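Local coordinates for protein inositol 2-dehydrogenase/D-chiro-inositol 3-dehydrogenase (Lactobacillus casei, PDB 4MJL) that oxidises myo-inositol and D-chiro-inositol to their keto derivatives, passing the hydride to NAD, at residues K109-T114 with K131-G136. Sequence-based numbering, arbitrary orientation.
Sequences KPLATT and KVIQVG. With NAD (nicotinamide-adenine-dinucleotide), chain E.
Lys109 and Gly136 come closest in the backbone, their CA atoms 5.3 Å apart, where the loop that follows strand 104-107 passes the end of strand 133-135. The pairing of these neighbouring strands runs through Ile105 and Thr107, which bond to Val132, Gln134 and Gly136; beyond them 109-114 turns off through a cis peptide before Pro110 and meets 131-136 by packing alone. Val135 CG1 packs on Lys109 CA at 4.1 Å. With chi1 at 177° and chi2 at 67°, Leu111 brings CD1 to the strand, 4.0 Å from Val135 CG2 and 4.3 Å from Ile133 CG2, the leucine and Val135 side chains crossing at about a right angle. Ala118 and Ile121 of helix 115-125 cover the same apolar patch. Lys109, in the Glu-Lys-Pro run of this family, and Gly136 sit where a Rossmann fold binds its dinucleotide, at the C-terminal ends of the parallel strands. Two main-chain oxygens of the contact meet NAD: Lys109 O accepts from ribose O3D at 3.1 Å and O2D at 3.3 Å, and Gly136 O receives a weak bond from carboxamide N7N. The lysine chain, bent at chi2 (83°), places CG 3.8 Å from N7N and CE 4.1 Å from C2N, and NZ bonds weakly to O2D. Cut back to an alanine here, the side chain would no longer flank the nicotinamide, and O2D is likely to lose its weak NZ bond and Asp184 its long, weak ion pair.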
loop_
_atom_site.group_PDB
_atom_site.type_symbol
_atom_site.label_atom_id
_atom_site.label_comp_id
_atom_site.label_asym_id
_atom_site.label_seq_id
_atom_site.Cartn_x
_atom_site.Cartn_y
_atom_site.Cartn_z
ATOM N N LYS A 109 -11.127 -26.096 19.822
ATOM C CA LYS A 109 -12.450 -26.039 19.262
ATOM C C LYS A 109 -12.730 -27.375 18.582
ATOM O O LYS A 109 -11.791 -28.041 18.155
ATOM C CB LYS A 109 -12.580 -24.837 18.300
ATOM C CG LYS A 109 -11.597 -24.823 17.198
ATOM C CD LYS A 109 -12.158 -25.717 16.123
ATOM C CE LYS A 109 -11.613 -25.316 14.829
ATOM N NZ LYS A 109 -11.582 -26.536 13.897
ATOM N N PRO A 110 -14.020 -27.779 18.517
ATOM C CA PRO A 110 -15.189 -27.125 19.114
ATOM C C PRO A 110 -15.336 -27.518 20.617
ATOM O O PRO A 110 -14.691 -28.515 21.023
ATOM C CB PRO A 110 -16.348 -27.741 18.320
ATOM C CG PRO A 110 -15.866 -29.073 18.042
ATOM C CD PRO A 110 -14.417 -28.963 17.728
ATOM N N LEU A 111 -16.157 -26.815 21.374
ATOM C CA LEU A 111 -16.358 -27.256 22.749
ATOM C C LEU A 111 -17.033 -28.652 22.693
ATOM O O LEU A 111 -16.752 -29.539 23.497
ATOM C CB LEU A 111 -17.213 -26.295 23.481
ATOM C CG LEU A 111 -17.528 -26.726 24.913
ATOM C CD1 LEU A 111 -16.244 -26.713 25.772
ATOM C CD2 LEU A 111 -18.539 -25.741 25.325
ATOM N N ALA A 112 -17.865 -28.828 21.671
ATOM C CA ALA A 112 -18.561 -30.070 21.399
ATOM C C ALA A 112 -19.099 -29.949 19.979
ATOM O O ALA A 112 -19.246 -28.848 19.463
ATOM C CB ALA A 112 -19.723 -30.184 22.303
ATOM N N THR A 113 -19.455 -31.083 19.403
ATOM C CA THR A 113 -19.943 -31.116 18.019
ATOM C C THR A 113 -21.451 -30.921 17.941
ATOM O O THR A 113 -22.013 -30.768 16.838
ATOM C CB THR A 113 -19.492 -32.334 17.289
ATOM O OG1 THR A 113 -19.962 -33.497 17.981
ATOM C CG2 THR A 113 -18.013 -32.372 17.160
ATOM N N THR A 114 -22.149 -30.893 19.060
ATOM C CA THR A 114 -23.554 -30.539 18.990
ATOM C C THR A 114 -23.786 -29.525 20.014
ATOM O O THR A 114 -23.070 -29.438 20.989
ATOM C CB THR A 114 -24.541 -31.714 19.397
ATOM O OG1 THR A 114 -24.405 -31.963 20.795
ATOM C CG2 THR A 114 -24.296 -32.985 18.570
ATOM N N LYS A 131 -14.506 -20.886 37.114
ATOM C CA LYS A 131 -14.284 -21.267 35.715
ATOM C C LYS A 131 -12.923 -21.951 35.514
ATOM O O LYS A 131 -11.906 -21.481 36.066
ATOM C CB LYS A 131 -14.383 -20.019 34.876
ATOM C CG LYS A 131 -14.487 -20.306 33.378
ATOM C CD LYS A 131 -14.525 -19.001 32.569
ATOM C CE LYS A 131 -13.350 -18.126 32.817
ATOM N NZ LYS A 131 -13.297 -17.131 31.769
ATOM N N VAL A 132 -12.877 -23.027 34.728
ATOM C CA VAL A 132 -11.643 -23.735 34.460
ATOM C C VAL A 132 -11.417 -23.954 32.956
ATOM O O VAL A 132 -10.333 -24.380 32.572
ATOM C CB VAL A 132 -11.579 -25.141 35.166
ATOM C CG1 VAL A 132 -11.262 -24.987 36.666
ATOM C CG2 VAL A 132 -12.881 -25.878 34.951
ATOM N N ILE A 133 -12.437 -23.717 32.126
ATOM C CA ILE A 133 -12.333 -24.080 30.679
ATOM C C ILE A 133 -11.964 -22.873 29.792
ATOM O O ILE A 133 -12.575 -21.812 29.913
ATOM C CB ILE A 133 -13.655 -24.683 30.129
ATOM C CG1 ILE A 133 -13.970 -26.036 30.808
ATOM C CG2 ILE A 133 -13.569 -24.871 28.581
ATOM C CD1 ILE A 133 -15.436 -26.468 30.606
ATOM N N GLN A 134 -10.939 -23.063 28.976
ATOM C CA GLN A 134 -10.661 -22.148 27.872
ATOM C C GLN A 134 -10.829 -22.952 26.580
ATOM O O GLN A 134 -10.379 -24.096 26.494
ATOM C CB GLN A 134 -9.220 -21.624 27.946
ATOM C CG GLN A 134 -8.894 -20.659 26.801
ATOM C CD GLN A 134 -7.719 -19.796 27.096
ATOM O OE1 GLN A 134 -7.393 -19.558 28.251
ATOM N NE2 GLN A 134 -7.055 -19.339 26.074
ATOM N N VAL A 135 -11.428 -22.345 25.562
ATOM C CA VAL A 135 -11.614 -23.036 24.276
ATOM C C VAL A 135 -10.641 -22.384 23.270
ATOM O O VAL A 135 -10.489 -21.171 23.299
ATOM C CB VAL A 135 -13.058 -22.904 23.805
ATOM C CG1 VAL A 135 -13.251 -23.640 22.490
ATOM C CG2 VAL A 135 -13.997 -23.477 24.882
ATOM N N GLY A 136 -10.018 -23.187 22.404
ATOM C CA GLY A 136 -8.974 -22.713 21.484
ATOM C C GLY A 136 -9.326 -21.826 20.285
ATOM O O GLY A 136 -8.832 -22.049 19.186
HETATM P PA NAD E . -5.738 -35.485 14.355
HETATM O O1A NAD E . -6.693 -36.454 13.853
HETATM O O2A NAD E . -4.451 -35.417 13.821
HETATM O O5B NAD E . -5.394 -35.867 15.829
HETATM C C5B NAD E . -6.309 -36.324 16.737
HETATM C C4B NAD E . -5.666 -37.304 17.722
HETATM O O4B NAD E . -6.624 -37.603 18.682
HETATM C C3B NAD E . -5.363 -38.667 17.095
HETATM O O3B NAD E . -4.069 -39.078 17.384
HETATM C C2B NAD E . -6.461 -39.565 17.618
HETATM O O2B NAD E . -6.121 -40.928 17.723
HETATM C C1B NAD E . -6.631 -38.995 18.977
HETATM N N9A NAD E . -7.901 -39.318 19.600
HETATM C C8A NAD E . -9.045 -39.387 19.002
HETATM N N7A NAD E . -10.029 -39.611 19.843
HETATM C C5A NAD E . -9.490 -39.697 21.035
HETATM C C6A NAD E . -9.953 -39.967 22.375
HETATM N N6A NAD E . -11.208 -40.158 22.656
HETATM N N1A NAD E . -9.063 -39.917 23.337
HETATM C C2A NAD E . -7.805 -39.750 23.134
HETATM N N3A NAD E . -7.312 -39.525 21.941
HETATM C C4A NAD E . -8.099 -39.501 20.872
HETATM O O3 NAD E . -6.542 -34.139 14.448
HETATM P PN NAD E . -6.027 -32.663 14.792
HETATM O O1N NAD E . -5.874 -31.927 13.555
HETATM O O2N NAD E . -4.873 -32.857 15.546
HETATM O O5D NAD E . -7.243 -32.083 15.495
HETATM C C5D NAD E . -7.427 -32.227 16.880
HETATM C C4D NAD E . -8.389 -31.204 17.422
HETATM O O4D NAD E . -7.786 -29.951 17.268
HETATM C C3D NAD E . -9.632 -31.129 16.611
HETATM O O3D NAD E . -10.641 -30.832 17.502
HETATM C C2D NAD E . -9.408 -29.952 15.686
HETATM O O2D NAD E . -10.651 -29.431 15.427
HETATM C C1D NAD E . -8.602 -29.051 16.578
HETATM N N1N NAD E . -7.825 -28.065 15.822
HETATM C C2N NAD E . -7.971 -26.777 16.050
HETATM C C3N NAD E . -7.270 -25.851 15.319
HETATM C C7N NAD E . -7.409 -24.381 15.559
HETATM O O7N NAD E . -7.093 -23.651 14.713
HETATM N N7N NAD E . -7.883 -23.999 16.700
HETATM C C4N NAD E . -6.360 -26.297 14.384
HETATM C C5N NAD E . -6.213 -27.650 14.182
HETATM C C6N NAD E . -6.988 -28.502 14.929
#